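Annexin A8 (Homo sapiens, PDB 1W3W) binds phospholipid in a calcium-dependent manner and acts as an anticoagulant, indirectly inhibiting the thromboplastin-specific complex of the blood coagulation cascade. Local coordinates at residues R51-T54 against Q55-Q58; V281-S284 against E285-L288; L213-V216 against F217-E221. All coordinates share one frame; numbering follows the deposited sequence.

How the interactions relate
All three contacts are local and partly buried. Interaction 2 lies nearest the middle, its centre about 10 Å from that of the chain; interactions 1 and 3 have theirs farther out, at about 20 and 25 Å, on opposite sides. Interaction 1 opens helix 53-67 in the first annexin repeat, interaction 2 runs from the end of helix 273-283 through the link into helix 288-299 in the fourth, and interaction 3 lies within helix 210-224 of the third. The first two meet: Glu285 OE2 is 2.8 Å from Asn53 N, a probable hydrogen bond. Capping dominates at the helix start, a salt bridge at the link, and backbone bonds mid-helix, with a phenylalanine ring laid over a carbonyl.

Interaction 1 (R51-T54 against Q55-Q58); sequences RSNT and QRQQ
Ser52 and Gln55 form a capping box at the start of helix 53-67, in the first annexin repeat. Ser52 sits at the N-cap, and its OG takes a weak bond from Gln55 N at 3.3 Å. In return, Gln55 OE1 accepts from Ser52 N at 2.9 Å; the N-H points nearly straight at it, at 164°, with the donor tilted somewhat from the amide carbonyl plane. Gln55 CG lies beside the backbone N, against Ser52 OG, and the extended chain beyond it brings OE1 to Ser52 N and to Arg51 CA and CB. Arg51 crosses Gln55 at about a right angle, with CD resting on OE1, while its guanidinium turns to a salt bridge with Asp26.

Arg56 can be followed outward from the helix. Its CB packs on Asn53 O and its CG on Ser52 O, the same oxygen that accepts from Arg56 N; CD still lies near that oxygen. A bend at chi3 (-147°) then folds the guanidinium back against the start of the helix, so that one face looks onto Ser52 C and Asn53 N. NE bonds to Leu48 O, NH2 comes within 2.9 Å of Arg51 O, and NH1 bonds to Leu90 O. NH1 also gives a weak bond to a water in the guanidinium plane, which accepts from Asn53 ND2 too. NE and NH1 thus join the end of helix 41-48 to the end of helix 81-91 at the start of helix 53-67.

Asn53 and Gln57 meet through their amides. Asn53 ND2 reaches Tyr92 O and Gln57 NE2 reaches Met91 O. Gln57 NE2 also donates to Asn53 OD1 at 3.2 Å, approaching from 48° above the carbonyl plane.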
loop_
_atom_site.group_PDB
_atom_site.type_symbol
_atom_site.label_atom_id
_atom_site.label_comp_id
_atom_site.label_asym_id
_atom_site.label_seq_id
_atom_site.Cartn_x
_atom_site.Cartn_y
_atom_site.Cartn_z
ATOM N N ARG A 51 13.305 14.640 -6.240
ATOM C CA ARG A 51 12.318 15.140 -7.185
ATOM C C ARG A 51 11.011 14.387 -6.980
ATOM O O ARG A 51 11.002 13.279 -6.496
ATOM C CB ARG A 51 12.793 14.950 -8.630
ATOM C CG ARG A 51 14.102 15.658 -8.978
ATOM C CD ARG A 51 14.033 17.193 -9.012
ATOM N NE ARG A 51 15.339 17.697 -9.424
ATOM C CZ ARG A 51 16.307 18.090 -8.601
ATOM N NH1 ARG A 51 16.121 18.159 -7.288
ATOM N NH2 ARG A 51 17.471 18.462 -9.111
ATOM N N SER A 52 9.903 14.996 -7.353
ATOM C CA SER A 52 8.599 14.359 -7.230
ATOM C C SER A 52 8.404 13.315 -8.324
ATOM O O SER A 52 9.129 13.289 -9.319
ATOM C CB SER A 52 7.504 15.413 -7.310
ATOM O OG SER A 52 7.388 15.924 -8.626
ATOM N N ASN A 53 7.387 12.484 -8.163
ATOM C CA ASN A 53 7.113 11.443 -9.127
ATOM C C ASN A 53 6.911 12.036 -10.520
ATOM O O ASN A 53 7.454 11.534 -11.507
ATOM C CB ASN A 53 5.907 10.620 -8.677
ATOM C CG ASN A 53 5.671 9.435 -9.554
ATOM O OD1 ASN A 53 5.237 9.588 -10.687
ATOM N ND2 ASN A 53 5.980 8.243 -9.055
ATOM N N THR A 54 6.168 13.138 -10.605
ATOM C CA THR A 54 5.855 13.720 -11.897
ATOM C C THR A 54 7.108 14.300 -12.535
ATOM O O THR A 54 7.306 14.151 -13.732
ATOM C CB THR A 54 4.708 14.749 -11.758
ATOM O OG1 THR A 54 3.509 14.035 -11.405
ATOM C CG2 THR A 54 4.365 15.373 -13.096
ATOM N N GLN A 55 7.969 14.912 -11.731
ATOM C CA GLN A 55 9.259 15.371 -12.219
ATOM C C GLN A 55 10.132 14.219 -12.719
ATOM O O GLN A 55 10.793 14.364 -13.737
ATOM C CB GLN A 55 10.009 16.155 -11.152
ATOM C CG GLN A 55 9.384 17.495 -10.842
ATOM C CD GLN A 55 10.038 18.184 -9.668
ATOM O OE1 GLN A 55 10.492 17.534 -8.727
ATOM N NE2 GLN A 55 10.081 19.521 -9.715
ATOM N N ARG A 56 10.122 13.087 -12.016
ATOM C CA ARG A 56 10.781 11.888 -12.513
ATOM C C ARG A 56 10.290 11.437 -13.893
ATOM O O ARG A 56 11.090 10.979 -14.691
ATOM C CB ARG A 56 10.624 10.720 -11.545
ATOM C CG ARG A 56 11.341 10.874 -10.238
ATOM C CD ARG A 56 11.155 9.639 -9.328
ATOM N NE ARG A 56 11.137 10.115 -7.961
ATOM C CZ ARG A 56 10.171 9.948 -7.076
ATOM N NH1 ARG A 56 9.093 9.207 -7.321
ATOM N NH2 ARG A 56 10.322 10.529 -5.896
ATOM N N GLN A 57 8.990 11.538 -14.163
ATOM C CA GLN A 57 8.448 11.160 -15.468
ATOM C C GLN A 57 8.969 12.093 -16.568
ATOM O O GLN A 57 9.291 11.651 -17.678
ATOM C CB GLN A 57 6.908 11.164 -15.454
ATOM C CG GLN A 57 6.250 10.289 -14.366
ATOM C CD GLN A 57 6.827 8.896 -14.285
ATOM O OE1 GLN A 57 7.111 8.288 -15.306
ATOM N NE2 GLN A 57 6.996 8.385 -13.075
ATOM N N GLN A 58 9.094 13.374 -16.242
ATOM C CA GLN A 58 9.671 14.361 -17.153
ATOM C C GLN A 58 11.150 14.079 -17.401
ATOM O O GLN A 58 11.624 14.161 -18.532
ATOM C CB GLN A 58 9.498 15.775 -16.597
ATOM C CG GLN A 58 8.057 16.210 -16.438
ATOM C CD GLN A 58 7.935 17.587 -15.778
ATOM O OE1 GLN A 58 7.584 17.691 -14.602
ATOM N NE2 GLN A 58 8.213 18.631 -16.535
HETATM O O HOH W 1 6.682 7.545 -6.192
#

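Interaction 2 (V281-S284 against E285-L288)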
loop_
_atom_site.group_PDB
_atom_site.type_symbol
_atom_site.label_atom_id
_atom_site.label_comp_id
_atom_site.label_asym_id
_atom_site.label_seq_id
_atom_site.Cartn_x
_atom_site.Cartn_y
_atom_site.Cartn_z
ATOM N N VAL A 281 7.281 4.291 -0.720
ATOM C CA VAL A 281 7.199 4.859 -2.046
ATOM C C VAL A 281 5.786 5.343 -2.367
ATOM O O VAL A 281 5.622 6.467 -2.824
ATOM C CB VAL A 281 7.693 3.875 -3.111
ATOM C CG1 VAL A 281 7.336 4.369 -4.514
ATOM C CG2 VAL A 281 9.212 3.685 -2.982
ATOM N N SER A 282 4.785 4.497 -2.129
ATOM C CA SER A 282 3.397 4.793 -2.534
ATOM C C SER A 282 2.746 5.868 -1.651
ATOM O O SER A 282 1.853 6.575 -2.106
ATOM C CB SER A 282 2.544 3.513 -2.614
ATOM O OG SER A 282 2.258 2.950 -1.348
ATOM N N ARG A 283 3.228 6.036 -0.418
ATOM C CA ARG A 283 2.683 7.075 0.466
ATOM C C ARG A 283 3.527 8.355 0.518
ATOM O O ARG A 283 3.120 9.323 1.134
ATOM C CB ARG A 283 2.467 6.516 1.867
ATOM C CG ARG A 283 1.598 5.249 1.896
ATOM C CD ARG A 283 0.286 5.395 1.154
ATOM N NE ARG A 283 -0.590 6.338 1.836
ATOM C CZ ARG A 283 -1.866 6.537 1.532
ATOM N NH1 ARG A 283 -2.430 5.897 0.528
ATOM N NH2 ARG A 283 -2.586 7.378 2.258
ATOM N N SER A 284 4.665 8.356 -0.164
ATOM C CA SER A 284 5.644 9.441 -0.117
ATOM C C SER A 284 5.078 10.810 -0.459
ATOM O O SER A 284 5.545 11.773 0.084
ATOM C CB SER A 284 6.839 9.148 -1.045
ATOM O OG SER A 284 6.436 9.106 -2.399
ATOM N N GLU A 285 4.085 10.902 -1.344
ATOM C CA GLU A 285 3.492 12.200 -1.700
ATOM C C GLU A 285 2.037 12.373 -1.238
ATOM O O GLU A 285 1.326 13.230 -1.754
ATOM C CB GLU A 285 3.591 12.426 -3.204
ATOM C CG GLU A 285 5.028 12.411 -3.684
ATOM C CD GLU A 285 5.201 12.618 -5.178
ATOM O OE1 GLU A 285 4.247 13.006 -5.892
ATOM O OE2 GLU A 285 6.330 12.367 -5.621
ATOM N N ILE A 286 1.596 11.552 -0.290
ATOM C CA ILE A 286 0.253 11.658 0.274
ATOM C C ILE A 286 0.304 11.991 1.754
ATOM O O ILE A 286 -0.163 13.054 2.171
ATOM C CB ILE A 286 -0.535 10.367 0.042
ATOM C CG1 ILE A 286 -0.623 10.081 -1.466
ATOM C CG2 ILE A 286 -1.959 10.466 0.681
ATOM C CD1 ILE A 286 -1.198 8.702 -1.819
ATOM N N ASP A 287 0.869 11.094 2.553
ATOM C CA ASP A 287 0.786 11.252 4.004
ATOM C C ASP A 287 1.974 10.693 4.777
ATOM O O ASP A 287 1.845 10.344 5.955
ATOM C CB ASP A 287 -0.518 10.627 4.519
ATOM C CG ASP A 287 -0.599 9.142 4.259
ATOM O OD1 ASP A 287 0.222 8.587 3.483
ATOM O OD2 ASP A 287 -1.478 8.442 4.795
ATOM N N LEU A 288 3.143 10.673 4.153
ATOM C CA LEU A 288 4.320 10.147 4.823
ATOM C C LEU A 288 4.647 10.987 6.068
ATOM O O LEU A 288 5.084 10.448 7.078
ATOM C CB LEU A 288 5.512 10.055 3.854
ATOM C CG LEU A 288 6.756 9.324 4.372
ATOM C CD1 LEU A 288 6.491 7.879 4.662
ATOM C CD2 LEU A 288 7.884 9.459 3.366
HETATM O O HOH W 2 2.667 8.979 -3.147
HETATM O O HOH W 3 7.921 10.482 -4.409
#
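Arg283 and Asp287 form the salt bridge of this turn. The arginine grips side-on, with NE 2.9 Å from Asp287 OD1 and NH2 3.0 Å from OD2. OD1 is met on its syn side, whereas NH2 comes at OD2 from well above the carboxylate plane, because the two flat groups are turned 64° against each other. Bends at chi2 (-51°) and chi3 (-68°) curl the arginine round to its partner four residues on. His255 ND1 also bonds to OD2, so the carboxylate has a second holder that probably helps fix its rotation.

Van der Waals contact is made by Ile286, whose methyls lie over one face of the same guanidinium. CG2 is 3.5 Å from Arg283 NH2, and CD1 reaches NH1 and Ser282 O. Leu254 and Phe258 of helix 254-266 also touch the Arg283 side chain.

Backbone bonds converge on Arg283 O, which accepts from both Ile286 N (3.1 Å) and Asp287 N (3.2 Å). The first donor lies above the carbonyl plane, the second in it. This is the short link between helix 273-283 and helix 288-299 in the fourth annexin repeat, with Asp287 at the N-cap of the second helix; its carboxylate makes no capping bond there.

Hydroxyl and water bonds make up the rest. Ser284 OG donates back to Val281 O at 2.8 Å. One water donates to both Ser284 OG and Glu285 OE2, the oxygen that also accepts from Asn53 N. A second water donates to Ser282 O and accepts from Glu285 N at 3.0 Å.

Interaction 3 (L213-V216 against F217-E221)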
loop_
_atom_site.group_PDB
_atom_site.type_symbol
_atom_site.label_atom_id
_atom_site.label_comp_id
_atom_site.label_asym_id
_atom_site.label_seq_id
_atom_site.Cartn_x
_atom_site.Cartn_y
_atom_site.Cartn_z
ATOM N N LEU A 213 -19.506 2.536 8.985
ATOM C CA LEU A 213 -18.839 1.443 9.700
ATOM C C LEU A 213 -18.359 1.888 11.061
ATOM O O LEU A 213 -18.440 1.124 12.015
ATOM C CB LEU A 213 -17.668 0.877 8.900
ATOM C CG LEU A 213 -18.026 -0.077 7.758
ATOM C CD1 LEU A 213 -16.758 -0.449 7.027
ATOM C CD2 LEU A 213 -18.741 -1.310 8.240
ATOM N N LEU A 214 -17.899 3.133 11.174
ATOM C CA LEU A 214 -17.478 3.638 12.487
ATOM C C LEU A 214 -18.619 3.615 13.478
ATOM O O LEU A 214 -18.427 3.282 14.658
ATOM C CB LEU A 214 -16.898 5.045 12.386
ATOM C CG LEU A 214 -15.506 5.052 11.743
ATOM C CD1 LEU A 214 -15.116 6.457 11.310
ATOM C CD2 LEU A 214 -14.498 4.483 12.707
ATOM N N ARG A 215 -19.810 3.979 13.012
ATOM C CA ARG A 215 -20.987 3.908 13.868
ATOM C C ARG A 215 -21.367 2.448 14.167
ATOM O O ARG A 215 -21.797 2.146 15.265
ATOM C CB ARG A 215 -22.151 4.668 13.237
ATOM C CG ARG A 215 -23.419 4.681 14.072
ATOM C CD ARG A 215 -23.336 5.569 15.298
ATOM N NE ARG A 215 -24.666 6.055 15.659
ATOM C CZ ARG A 215 -25.267 7.127 15.129
ATOM N NH1 ARG A 215 -24.666 7.875 14.200
ATOM N NH2 ARG A 215 -26.483 7.458 15.545
ATOM N N VAL A 216 -21.230 1.560 13.188
ATOM C CA VAL A 216 -21.503 0.154 13.401
ATOM C C VAL A 216 -20.572 -0.389 14.495
ATOM O O VAL A 216 -21.024 -1.128 15.356
ATOM C CB VAL A 216 -21.371 -0.682 12.105
ATOM C CG1 VAL A 216 -21.412 -2.169 12.400
ATOM C CG2 VAL A 216 -22.470 -0.328 11.113
ATOM N N PHE A 217 -19.294 -0.005 14.474
ATOM C CA PHE A 217 -18.338 -0.514 15.454
ATOM C C PHE A 217 -18.695 -0.046 16.851
ATOM O O PHE A 217 -18.583 -0.807 17.801
ATOM C CB PHE A 217 -16.902 -0.095 15.140
ATOM C CG PHE A 217 -16.379 -0.592 13.830
ATOM C CD1 PHE A 217 -16.966 -1.658 13.157
ATOM C CD2 PHE A 217 -15.263 -0.002 13.279
ATOM C CE1 PHE A 217 -16.458 -2.103 11.958
ATOM C CE2 PHE A 217 -14.763 -0.444 12.078
ATOM C CZ PHE A 217 -15.370 -1.477 11.413
ATOM N N GLU A 218 -19.115 1.208 16.975
ATOM C CA GLU A 218 -19.594 1.744 18.247
ATOM C C GLU A 218 -20.786 0.956 18.780
ATOM O O GLU A 218 -20.794 0.556 19.944
ATOM C CB GLU A 218 -20.037 3.199 18.088
ATOM C CG GLU A 218 -18.941 4.231 17.989
ATOM C CD GLU A 218 -19.529 5.636 17.903
ATOM O OE1 GLU A 218 -20.044 6.131 18.935
ATOM O OE2 GLU A 218 -19.522 6.224 16.798
ATOM N N GLU A 219 -21.803 0.762 17.935
ATOM C CA GLU A 219 -23.015 0.031 18.323
ATOM C C GLU A 219 -22.714 -1.424 18.662
ATOM O O GLU A 219 -23.289 -1.985 19.605
ATOM C CB GLU A 219 -24.082 0.079 17.212
ATOM C CG GLU A 219 -24.661 1.457 16.943
ATOM C CD GLU A 219 -25.288 2.073 18.184
ATOM O OE1 GLU A 219 -24.952 3.226 18.497
ATOM O OE2 GLU A 219 -26.098 1.398 18.856
ATOM N N TYR A 220 -21.819 -2.031 17.889
ATOM C CA TYR A 220 -21.430 -3.407 18.110
ATOM C C TYR A 220 -20.849 -3.593 19.525
ATOM O O TYR A 220 -21.154 -4.567 20.195
ATOM C CB TYR A 220 -20.424 -3.866 17.061
ATOM C CG TYR A 220 -19.975 -5.271 17.301
ATOM C CD1 TYR A 220 -20.749 -6.345 16.889
ATOM C CD2 TYR A 220 -18.793 -5.537 17.988
ATOM C CE1 TYR A 220 -20.347 -7.640 17.130
ATOM C CE2 TYR A 220 -18.382 -6.830 18.228
ATOM C CZ TYR A 220 -19.156 -7.876 17.811
ATOM O OH TYR A 220 -18.744 -9.166 18.042
ATOM N N GLU A 221 -20.027 -2.649 19.963
ATOM C CA GLU A 221 -19.464 -2.685 21.307
ATOM C C GLU A 221 -20.503 -2.643 22.415
ATOM O O GLU A 221 -20.362 -3.360 23.397
ATOM C CB GLU A 221 -18.477 -1.543 21.515
ATOM C CG GLU A 221 -17.198 -1.746 20.751
ATOM C CD GLU A 221 -16.097 -0.775 21.157
ATOM O OE1 GLU A 221 -15.057 -0.793 20.480
ATOM O OE2 GLU A 221 -16.274 -0.013 22.137
#
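The Phe217 ring carries Leu213 O over one face, 3.2 Å above its plane and displaced toward the rim, with CG the closest ring atom. That oxygen also accepts from Phe217 N at 2.8 Å, so the ring folds back against the very carbonyl that holds its own backbone. CG points anti to the carbonyl carbon (chi1 -61°), which brings the ring over the preceding turn, where CZ reaches Leu213 CB at 4.1 Å. Beyond these residues, the Phe217 side chain touches Val248 of helix 238-252 and Ile228 of helix 228-235. Glu219 OE1 lies near the plane of the Arg215 guanidinium, at its edge, but Arg215 NE stays 4.0 Å from Glu219 OE1, too far for a salt bridge.

This is regular alpha-helix, in helix 210-224 of the third annexin repeat. Arg215 O accepts from Glu219 N at 3.0 Å and Val216 O from Tyr220 N at 2.8 Å. Tyr220 swings away from Val216, and its OH bonds to Ser231 OG.

Arg215 and Glu219 run side by side, and Glu218 crosses Arg215 obliquely. At such separations the opposite charges probably attract one another only diffusely, leaving the backbone bonds as the directional interactions between these two segments.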